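Local coordinates for protein lysyl oxidase (PDB 1W7C) that probably oxidises primary amines, including lysine side chains, using a copper ion and a topaquinone cofactor in each subunit, at residues Glu403-Tyr408 and Gln423-Asn428; Arg291-Asp296 and Tyr399-Asn404; Thr451-Val456 and Ser672-Pro677. All blocks are in the same frame, centred on the assembly; numbering follows the deposited sequence. Where two conformers were deposited one is given.

Contact 1 of 3, residues Glu403-Tyr408 and Gln423-Asn428; sequences ENQEDY and QNPTLN
Glu403 and Pro425 run alongside each other where strands 391-405 and 418-433 pair in the enzyme domain of the copper amine oxidase fold. The two short segments are antiparallel, their directions 145° apart. Glu403 OE2 touches Pro425 CB at 3.5 Å, while the carboxylate is bonded elsewhere, to Trp304 and Arg292. Asn404 forms the hydrogen-bonded pair with Thr426: Asn404 N reaches Thr426 O (2.9 Å) in the carbonyl plane, and Thr426 N returns to Asn404 O (3.0 Å). Next, Gln405 bends its chain so that OE1 weakly accepts from Asn424 N at 3.3 Å; a water bridges the same two atoms, and NE2 turns to Pro283 and Ser282 of the second subunit. Glu406 continues the pairing beyond the strand, its N donating to Asn424 O at 3.1 Å. Its folded side chain carries OE1 back to Thr426 OG1, which donates on the anti side of the carboxylate at 2.7 Å. Asn404 ND2 meets the same oxygen from above the carboxylate plane (3.1 Å), and Lys445 adds a salt bridge. Three donors on one oxygen would be expected to stabilise the negative charge. At Tyr408 the Asn424 amide stands steeply against the ring, planes 77° apart, with ND2 3.0 Å above the face of the Tyr408 ring and bonded weakly to Tyr408 O.

Contact 2 of 3, residues Arg291-Asp296 and Tyr399-Asn404; sequences RRWAYD and YCVFEN
A bend at chi3 (-42°) swings the Arg292 guanidinium round to the carboxylate of Glu403, whose extended chain comes out to meet it, and the chi1 of Trp293 (55°), which sets CG between the backbone N and the carbonyl carbon, lays the indole over Val401. The guanidinium grips the carboxylate side-on: NE donates to Glu403 OE1 at 2.9 Å, on its syn lone pair, while Arg292 NH2 reaches Glu403 OE2 at 2.8 Å from the syn side, somewhat out of the carboxylate plane. With the two flat groups only 22° apart, this is a nearly coplanar bidentate salt bridge, and both groups are held against rotation. Arg292 NH1 has its own partner in Asp278 of the second subunit, so the buried ion pair reaches the dimer interface. The backbones do not pair here. Their closest CA atoms, those of Arg292 and Glu403, are 7.5 Å apart; side chains and water fill the gap between strand 391-405 and the loop that leads into strand 294-296 of the beta-rich copper amine oxidase domain. Val401 CG1 stands almost directly above the six-membered ring of Trp293, 3.6 Å from its centroid, a CH-pi contact. Arg291 CD covers the opposite face, 3.4 Å above the Trp293 ring plane, which leaves the indole clamped between two aliphatic groups. Phe302 and Phe382 add apolar packing round Val401. One water accepts from Arg292 N (2.8 Å) and donates to Glu403 OE1, giving that oxygen a second donor. Another lies in the plane of the indole at its edge, accepting from Trp293 NE1 at 3.0 Å and from Glu403 N at 3.1 Å.

Contact 3 of 3, residues Thr451-Val456 and Ser672-Pro677; sequences TLEVSV and SFMLTP
Leu452 pairs with Leu675, and Val454 with Phe673, through two backbone hydrogen bonds each, on strands whose directions differ by 166°. Leu452 N donates to Leu675 O at 3.0 Å, and Leu675 N to Leu452 O at 2.8 Å. Two residues on, Val454 N reaches Phe673 O at 2.9 Å, and Phe673 N returns to Val454 O at 2.9 Å. Between and beyond these lie the non-hydrogen-bonded pairs Glu453-Met674 and Ser455-Ser672, where the CA atoms of Glu453, Met674 and Ser672 make CA-H...O contacts with carbonyls of the hydrogen-bonded pairs. Strands 452-458 and 670-678 thus form a regular antiparallel pair in the copper amine oxidase domain, set between strands 440-446 and 569-576. On the face carrying Val454 and Phe673, the Phe673 chi1 of 62° turns the ring toward the neighbouring strand, and Val454 CB sits over it, 3.9 Å from the Phe673 ring centroid and 20° off its normal. An alanine in place of Phe673 would take away the ring under Val454 CB, which is likely to open a gap between Val454 and Val496. Leu675, on the same face, approaches Leu498 of a calcium site to about 4 Å between side chains. On the other face Thr451 CG2 touches Met674 SD at 4.0 Å. At the end of the pairing Thr451 and Thr676 lie side by side, their OG1 atoms 2.7 Å apart, and Asp449 is bonded to the Thr451 hydroxyl.

Overall arrangement
From the N terminus, contact 2 comes first: residues 291-296 wait 102 residues, through strands 301-304 to 391-405, before 399-404 closes the loop. Contact 1 opens on that same strand, sharing Glu403 and Asn404, and closes a short excursion by bringing in 423-428. The two touch, with Leu427 packing on Trp293 and Val401. Contact 3 follows in series, so none of the loops nests in another. Its 215-residue loop is the longest and contains the copper ligands His488, His490 and His654 and both calcium sites. Strand 440-446 bridges 418-433 to 452-458, linking contact 1 to contact 3, and all three contacts reach the second subunit.

Contact 1 of 3, residues Glu403-Tyr408 and Gln423-Asn428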
loop_
_atom_site.group_PDB
_atom_site.type_symbol
_atom_site.label_atom_id
_atom_site.label_comp_id
_atom_site.label_asym_id
_atom_site.label_seq_id
_atom_site.Cartn_x
_atom_site.Cartn_y
_atom_site.Cartn_z
ATOM N N GLU A 403 18.386 -6.594 -4.503
ATOM C CA GLU A 403 18.009 -6.710 -3.109
ATOM C C GLU A 403 17.818 -5.313 -2.516
ATOM O O GLU A 403 18.694 -4.473 -2.546
ATOM C CB GLU A 403 19.051 -7.479 -2.316
ATOM C CG GLU A 403 18.529 -7.839 -0.918
ATOM C CD GLU A 403 19.502 -8.678 -0.100
ATOM O OE1 GLU A 403 20.733 -8.441 -0.169
ATOM O OE2 GLU A 403 19.004 -9.555 0.647
ATOM N N ASN A 404 16.613 -5.034 -2.040
ATOM C CA ASN A 404 16.356 -3.778 -1.349
ATOM C C ASN A 404 16.544 -3.945 0.146
ATOM O O ASN A 404 16.442 -5.059 0.655
ATOM C CB ASN A 404 14.933 -3.252 -1.631
ATOM C CG ASN A 404 14.767 -1.792 -1.270
ATOM O OD1 ASN A 404 15.733 -0.996 -1.373
ATOM N ND2 ASN A 404 13.545 -1.397 -0.859
ATOM N N GLN A 405 16.810 -2.826 0.837
ATOM C CA GLN A 405 16.622 -2.746 2.289
ATOM C C GLN A 405 15.378 -1.911 2.473
ATOM O O GLN A 405 15.357 -0.706 2.218
ATOM C CB GLN A 405 17.831 -2.093 2.955
ATOM C CG GLN A 405 17.767 -2.142 4.492
ATOM C CD GLN A 405 17.873 -3.534 5.061
ATOM O OE1 GLN A 405 16.951 -4.011 5.729
ATOM N NE2 GLN A 405 19.044 -4.165 4.874
ATOM N N GLU A 406 14.295 -2.528 2.913
ATOM C CA GLU A 406 13.083 -1.770 3.097
ATOM C C GLU A 406 13.260 -0.759 4.230
ATOM O O GLU A 406 14.083 -0.950 5.108
ATOM C CB GLU A 406 11.892 -2.678 3.408
ATOM C CG GLU A 406 11.559 -3.723 2.356
ATOM C CD GLU A 406 11.182 -3.161 1.015
ATOM O OE1 GLU A 406 11.686 -3.662 -0.010
ATOM O OE2 GLU A 406 10.320 -2.240 0.992
ATOM N N ASP A 407 12.438 0.308 4.210
ATOM C CA ASP A 407 12.583 1.437 5.118
ATOM C C ASP A 407 12.054 1.186 6.533
ATOM O O ASP A 407 12.117 2.067 7.364
ATOM C CB ASP A 407 11.948 2.710 4.520
ATOM C CG ASP A 407 10.409 2.669 4.448
ATOM O OD1 ASP A 407 9.761 1.893 5.155
ATOM O OD2 ASP A 407 9.750 3.437 3.698
ATOM N N TYR A 408 11.597 -0.023 6.786
ATOM C CA TYR A 408 11.062 -0.453 8.085
ATOM C C TYR A 408 11.581 -1.883 8.323
ATOM O O TYR A 408 11.780 -2.664 7.363
ATOM C CB TYR A 408 9.519 -0.409 8.099
ATOM C CG TYR A 408 8.921 -1.393 7.147
ATOM C CD1 TYR A 408 8.852 -1.133 5.787
ATOM C CD2 TYR A 408 8.417 -2.604 7.599
ATOM C CE1 TYR A 408 8.312 -2.057 4.896
ATOM C CE2 TYR A 408 7.869 -3.522 6.726
ATOM C CZ TYR A 408 7.828 -3.262 5.378
ATOM O OH TYR A 408 7.366 -4.237 4.532
ATOM N N GLN A 423 15.877 -7.064 10.411
ATOM C CA GLN A 423 15.900 -6.252 9.193
ATOM C C GLN A 423 14.992 -6.851 8.123
ATOM O O GLN A 423 14.559 -7.995 8.207
ATOM C CB GLN A 423 17.332 -6.084 8.654
ATOM C CG GLN A 423 18.283 -5.476 9.618
ATOM C CD GLN A 423 19.648 -5.368 9.011
ATOM O OE1 GLN A 423 20.421 -6.299 9.098
ATOM N NE2 GLN A 423 19.938 -4.256 8.367
ATOM N N ASN A 424 14.740 -6.060 7.098
ATOM C CA ASN A 424 13.782 -6.412 6.041
ATOM C C ASN A 424 14.387 -6.237 4.637
ATOM O O ASN A 424 13.931 -5.434 3.858
ATOM C CB ASN A 424 12.547 -5.517 6.202
ATOM C CG ASN A 424 11.316 -5.995 5.486
ATOM O OD1 ASN A 424 11.235 -7.104 4.947
ATOM N ND2 ASN A 424 10.279 -5.142 5.531
ATOM N N PRO A 425 15.386 -7.043 4.316
ATOM C CA PRO A 425 15.862 -7.133 2.930
ATOM C C PRO A 425 14.871 -7.912 2.095
ATOM O O PRO A 425 14.271 -8.868 2.564
ATOM C CB PRO A 425 17.152 -7.923 3.060
ATOM C CG PRO A 425 16.858 -8.847 4.220
ATOM C CD PRO A 425 16.111 -7.979 5.199
ATOM N N THR A 426 14.682 -7.480 0.860
ATOM C CA THR A 426 13.739 -8.126 -0.067
ATOM C C THR A 426 14.413 -8.347 -1.414
ATOM O O THR A 426 15.259 -7.548 -1.842
ATOM C CB THR A 426 12.468 -7.304 -0.292
ATOM O OG1 THR A 426 12.833 -6.003 -0.764
ATOM C CG2 THR A 426 11.687 -7.177 0.988
ATOM N N LEU A 427 14.059 -9.435 -2.068
ATOM C CA LEU A 427 14.435 -9.615 -3.475
ATOM C C LEU A 427 13.378 -8.944 -4.347
ATOM O O LEU A 427 12.201 -9.059 -4.087
ATOM C CB LEU A 427 14.517 -11.090 -3.864
ATOM C CG LEU A 427 15.099 -11.365 -5.234
ATOM C CD1 LEU A 427 16.600 -11.063 -5.218
ATOM C CD2 LEU A 427 14.865 -12.779 -5.667
ATOM N N ASN A 428 13.833 -8.292 -5.407
ATOM C CA ASN A 428 12.973 -7.508 -6.271
ATOM C C ASN A 428 13.313 -7.822 -7.710
ATOM O O ASN A 428 14.491 -7.777 -8.083
ATOM C CB ASN A 428 13.206 -6.019 -6.002
ATOM C CG ASN A 428 12.756 -5.600 -4.630
ATOM O OD1 ASN A 428 11.570 -5.261 -4.461
ATOM N ND2 ASN A 428 13.621 -5.758 -3.609
HETATM O O HOH W 1 14.945 -3.040 7.145
#

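Contact 2 of 3, residues Arg291-Asp296 and Tyr399-Asn404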
loop_
_atom_site.group_PDB
_atom_site.type_symbol
_atom_site.label_atom_id
_atom_site.label_comp_id
_atom_site.label_asym_id
_atom_site.label_seq_id
_atom_site.Cartn_x
_atom_site.Cartn_y
_atom_site.Cartn_z
ATOM N N ARG A 291 26.729 -9.149 -3.344
ATOM C CA ARG A 291 25.381 -9.545 -3.733
ATOM C C ARG A 291 24.970 -10.816 -3.001
ATOM O O ARG A 291 25.765 -11.741 -2.813
ATOM C CB ARG A 291 25.412 -9.778 -5.215
ATOM C CG ARG A 291 24.085 -10.200 -5.812
ATOM C CD ARG A 291 24.198 -10.602 -7.247
ATOM N NE ARG A 291 24.452 -9.474 -8.128
ATOM C CZ ARG A 291 24.592 -9.596 -9.450
ATOM N NH1 ARG A 291 24.608 -10.797 -9.992
ATOM N NH2 ARG A 291 24.758 -8.525 -10.224
ATOM N N ARG A 292 23.697 -10.858 -2.609
ATOM C CA ARG A 292 23.170 -11.945 -1.761
ATOM C C ARG A 292 22.107 -12.859 -2.392
ATOM O O ARG A 292 21.512 -13.685 -1.695
ATOM C CB ARG A 292 22.644 -11.377 -0.424
ATOM C CG ARG A 292 23.621 -10.425 0.252
ATOM C CD ARG A 292 23.414 -10.169 1.699
ATOM N NE ARG A 292 21.986 -10.005 1.992
ATOM C CZ ARG A 292 21.361 -10.527 3.042
ATOM N NH1 ARG A 292 22.046 -11.114 4.026
ATOM N NH2 ARG A 292 20.028 -10.447 3.089
ATOM N N TRP A 293 21.888 -12.678 -3.698
ATOM C CA TRP A 293 21.089 -13.566 -4.524
ATOM C C TRP A 293 22.015 -14.194 -5.565
ATOM O O TRP A 293 23.045 -13.649 -5.919
ATOM C CB TRP A 293 19.903 -12.822 -5.178
ATOM C CG TRP A 293 20.273 -11.603 -5.978
ATOM C CD1 TRP A 293 20.369 -10.325 -5.518
ATOM C CD2 TRP A 293 20.533 -11.534 -7.397
ATOM N NE1 TRP A 293 20.728 -9.475 -6.539
ATOM C CE2 TRP A 293 20.851 -10.187 -7.698
ATOM C CE3 TRP A 293 20.603 -12.481 -8.429
ATOM C CZ2 TRP A 293 21.157 -9.763 -8.979
ATOM C CZ3 TRP A 293 20.908 -12.056 -9.700
ATOM C CH2 TRP A 293 21.200 -10.709 -9.964
ATOM N N ALA A 294 21.643 -15.377 -6.014
ATOM C CA ALA A 294 22.410 -16.167 -6.980
ATOM C C ALA A 294 21.540 -16.521 -8.171
ATOM O O ALA A 294 20.320 -16.421 -8.119
ATOM C CB ALA A 294 22.960 -17.424 -6.332
ATOM N N TYR A 295 22.160 -16.961 -9.254
ATOM C CA TYR A 295 21.405 -17.296 -10.460
ATOM C C TYR A 295 22.187 -18.241 -11.344
ATOM O O TYR A 295 23.420 -18.359 -11.235
ATOM C CB TYR A 295 21.017 -16.046 -11.256
ATOM C CG TYR A 295 22.186 -15.377 -11.931
ATOM C CD1 TYR A 295 22.398 -15.493 -13.304
ATOM C CD2 TYR A 295 23.083 -14.632 -11.193
ATOM C CE1 TYR A 295 23.478 -14.898 -13.913
ATOM C CE2 TYR A 295 24.220 -14.041 -11.787
ATOM C CZ TYR A 295 24.406 -14.180 -13.143
ATOM O OH TYR A 295 25.467 -13.575 -13.757
ATOM N N ASP A 296 21.410 -18.935 -12.178
ATOM C CA ASP A 296 21.927 -19.764 -13.266
ATOM C C ASP A 296 21.664 -18.980 -14.548
ATOM O O ASP A 296 20.505 -18.771 -14.913
ATOM C CB ASP A 296 21.162 -21.097 -13.279
ATOM C CG ASP A 296 21.656 -22.045 -14.331
ATOM O OD1 ASP A 296 22.082 -21.572 -15.406
ATOM O OD2 ASP A 296 21.601 -23.287 -14.172
ATOM N N TYR A 399 15.033 -7.033 -17.869
ATOM C CA TYR A 399 14.548 -7.031 -16.508
ATOM C C TYR A 399 15.714 -6.955 -15.569
ATOM O O TYR A 399 16.842 -7.238 -15.947
ATOM C CB TYR A 399 13.604 -8.201 -16.214
ATOM C CG TYR A 399 14.214 -9.595 -16.222
ATOM C CD1 TYR A 399 14.683 -10.166 -15.061
ATOM C CD2 TYR A 399 14.254 -10.346 -17.369
ATOM C CE1 TYR A 399 15.165 -11.467 -15.039
ATOM C CE2 TYR A 399 14.734 -11.659 -17.367
ATOM C CZ TYR A 399 15.195 -12.214 -16.192
ATOM O OH TYR A 399 15.674 -13.504 -16.159
ATOM N N CYS A 400 15.457 -6.505 -14.349
ATOM C CA CYS A 400 16.509 -6.387 -13.349
ATOM C C CYS A 400 16.113 -7.104 -12.080
ATOM O O CYS A 400 14.911 -7.285 -11.788
ATOM C CB CYS A 400 16.855 -4.916 -13.026
ATOM S SG CYS A 400 15.551 -4.079 -12.063
ATOM N N VAL A 401 17.141 -7.494 -11.333
ATOM C CA VAL A 401 17.014 -8.159 -10.067
ATOM C C VAL A 401 17.863 -7.437 -9.042
ATOM O O VAL A 401 19.032 -7.166 -9.293
ATOM C CB VAL A 401 17.479 -9.621 -10.205
ATOM C CG1 VAL A 401 17.354 -10.364 -8.860
ATOM C CG2 VAL A 401 16.690 -10.339 -11.345
ATOM N N PHE A 402 17.293 -7.083 -7.900
ATOM C CA PHE A 402 18.020 -6.385 -6.865
ATOM C C PHE A 402 17.494 -6.697 -5.483
ATOM O O PHE A 402 16.315 -7.029 -5.302
ATOM C CB PHE A 402 18.058 -4.854 -7.080
ATOM C CG PHE A 402 16.705 -4.174 -7.027
ATOM C CD1 PHE A 402 15.918 -4.099 -8.159
ATOM C CD2 PHE A 402 16.258 -3.578 -5.851
ATOM C CE1 PHE A 402 14.688 -3.452 -8.138
ATOM C CE2 PHE A 402 15.023 -2.922 -5.823
ATOM C CZ PHE A 402 14.247 -2.862 -6.963
ATOM N N GLU A 403 18.386 -6.594 -4.503
ATOM C CA GLU A 403 18.009 -6.710 -3.109
ATOM C C GLU A 403 17.818 -5.313 -2.516
ATOM O O GLU A 403 18.694 -4.473 -2.546
ATOM C CB GLU A 403 19.051 -7.479 -2.316
ATOM C CG GLU A 403 18.529 -7.839 -0.918
ATOM C CD GLU A 403 19.502 -8.678 -0.100
ATOM O OE1 GLU A 403 20.733 -8.441 -0.169
ATOM O OE2 GLU A 403 19.004 -9.555 0.647
ATOM N N ASN A 404 16.613 -5.034 -2.040
ATOM C CA ASN A 404 16.356 -3.778 -1.349
ATOM C C ASN A 404 16.544 -3.945 0.146
ATOM O O ASN A 404 16.442 -5.059 0.655
ATOM C CB ASN A 404 14.933 -3.252 -1.631
ATOM C CG ASN A 404 14.767 -1.792 -1.270
ATOM O OD1 ASN A 404 15.733 -0.996 -1.373
ATOM N ND2 ASN A 404 13.545 -1.397 -0.859
HETATM O O HOH W 2 22.057 -8.625 -2.589
HETATM O O HOH W 3 21.223 -6.641 -5.848
#

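Contact 3 of 3, residues Thr451-Val456 and Ser672-Pro677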
loop_
_atom_site.group_PDB
_atom_site.type_symbol
_atom_site.label_atom_id
_atom_site.label_comp_id
_atom_site.label_asym_id
_atom_site.label_seq_id
_atom_site.Cartn_x
_atom_site.Cartn_y
_atom_site.Cartn_z
ATOM N N THR A 451 6.476 -14.394 2.179
ATOM C CA THR A 451 5.472 -13.524 1.534
ATOM C C THR A 451 6.014 -13.011 0.226
ATOM O O THR A 451 7.191 -12.709 0.147
ATOM C CB THR A 451 5.140 -12.351 2.462
ATOM O OG1 THR A 451 4.471 -12.854 3.633
ATOM C CG2 THR A 451 4.230 -11.284 1.846
ATOM N N LEU A 452 5.170 -12.851 -0.773
ATOM C CA LEU A 452 5.494 -12.219 -2.041
ATOM C C LEU A 452 4.465 -11.108 -2.302
ATOM O O LEU A 452 3.283 -11.311 -2.096
ATOM C CB LEU A 452 5.393 -13.275 -3.173
ATOM C CG LEU A 452 5.366 -12.837 -4.647
ATOM C CD1 LEU A 452 6.610 -12.026 -4.989
ATOM C CD2 LEU A 452 5.255 -14.099 -5.542
ATOM N N GLU A 453 4.938 -9.969 -2.794
ATOM C CA GLU A 453 4.069 -8.863 -3.164
ATOM C C GLU A 453 4.241 -8.606 -4.664
ATOM O O GLU A 453 5.383 -8.453 -5.135
ATOM C CB GLU A 453 4.457 -7.605 -2.383
ATOM C CG GLU A 453 3.611 -6.387 -2.723
ATOM C CD GLU A 453 4.223 -5.101 -2.188
ATOM O OE1 GLU A 453 3.647 -4.560 -1.231
ATOM O OE2 GLU A 453 5.303 -4.647 -2.692
ATOM N N VAL A 454 3.092 -8.509 -5.335
ATOM C CA VAL A 454 2.982 -8.231 -6.752
ATOM C C VAL A 454 2.436 -6.813 -6.874
ATOM O O VAL A 454 1.389 -6.515 -6.297
ATOM C CB VAL A 454 2.051 -9.229 -7.414
ATOM C CG1 VAL A 454 1.829 -8.879 -8.882
ATOM C CG2 VAL A 454 2.546 -10.623 -7.279
ATOM N N SER A 455 3.121 -5.954 -7.636
ATOM C CA SER A 455 2.633 -4.598 -7.775
ATOM C C SER A 455 2.855 -4.028 -9.155
ATOM O O SER A 455 3.715 -4.486 -9.930
ATOM C CB SER A 455 3.278 -3.689 -6.744
ATOM O OG SER A 455 4.646 -3.501 -6.979
ATOM N N VAL A 456 2.085 -2.989 -9.445
ATOM C CA VAL A 456 2.258 -2.195 -10.640
ATOM C C VAL A 456 2.123 -0.719 -10.286
ATOM O O VAL A 456 1.345 -0.355 -9.398
ATOM C CB VAL A 456 1.241 -2.594 -11.744
ATOM C CG1 VAL A 456 -0.184 -2.347 -11.328
ATOM C CG2 VAL A 456 1.525 -1.909 -13.052
ATOM N N SER A 672 -1.408 -3.189 -5.755
ATOM C CA SER A 672 -0.571 -4.320 -5.299
ATOM C C SER A 672 -1.466 -5.362 -4.630
ATOM O O SER A 672 -2.570 -5.070 -4.146
ATOM C CB SER A 672 0.506 -3.887 -4.304
ATOM O OG SER A 672 -0.083 -3.443 -3.073
ATOM N N PHE A 673 -0.963 -6.594 -4.572
ATOM C CA PHE A 673 -1.545 -7.609 -3.693
ATOM C C PHE A 673 -0.382 -8.442 -3.127
ATOM O O PHE A 673 0.731 -8.444 -3.668
ATOM C CB PHE A 673 -2.569 -8.536 -4.354
ATOM C CG PHE A 673 -2.020 -9.389 -5.487
ATOM C CD1 PHE A 673 -1.518 -10.665 -5.263
ATOM C CD2 PHE A 673 -2.081 -8.933 -6.785
ATOM C CE1 PHE A 673 -1.063 -11.444 -6.307
ATOM C CE2 PHE A 673 -1.647 -9.710 -7.835
ATOM C CZ PHE A 673 -1.137 -10.986 -7.598
ATOM N N MET A 674 -0.654 -9.113 -2.010
ATOM C CA MET A 674 0.329 -9.980 -1.372
ATOM C C MET A 674 -0.229 -11.422 -1.304
ATOM O O MET A 674 -1.413 -11.651 -1.198
ATOM C CB MET A 674 0.678 -9.525 0.048
ATOM C CG MET A 674 1.719 -8.442 0.117
ATOM S SD MET A 674 2.021 -7.918 1.785
ATOM C CE MET A 674 3.495 -7.226 1.651
ATOM N N LEU A 675 0.744 -12.345 -1.325
ATOM C CA LEU A 675 0.516 -13.750 -1.050
ATOM C C LEU A 675 1.347 -14.032 0.195
ATOM O O LEU A 675 2.570 -14.003 0.158
ATOM C CB LEU A 675 1.018 -14.611 -2.217
ATOM C CG LEU A 675 0.410 -14.250 -3.583
ATOM C CD1 LEU A 675 0.995 -15.166 -4.635
ATOM C CD2 LEU A 675 -1.111 -14.292 -3.595
ATOM N N THR A 676 0.638 -14.315 1.288
ATOM C CA THR A 676 1.305 -14.434 2.586
ATOM C C THR A 676 0.965 -15.743 3.284
ATOM O O THR A 676 -0.177 -16.191 3.252
ATOM C CB THR A 676 1.068 -13.178 3.461
ATOM O OG1 THR A 676 1.963 -13.184 4.600
ATOM C CG2 THR A 676 -0.315 -13.107 4.009
ATOM N N PRO A 677 1.955 -16.412 3.889
ATOM C CA PRO A 677 1.651 -17.664 4.574
ATOM C C PRO A 677 0.609 -17.497 5.667
ATOM O O PRO A 677 0.643 -16.499 6.401
ATOM C CB PRO A 677 2.987 -18.046 5.199
ATOM C CG PRO A 677 3.983 -17.373 4.421
ATOM C CD PRO A 677 3.387 -16.086 3.952
#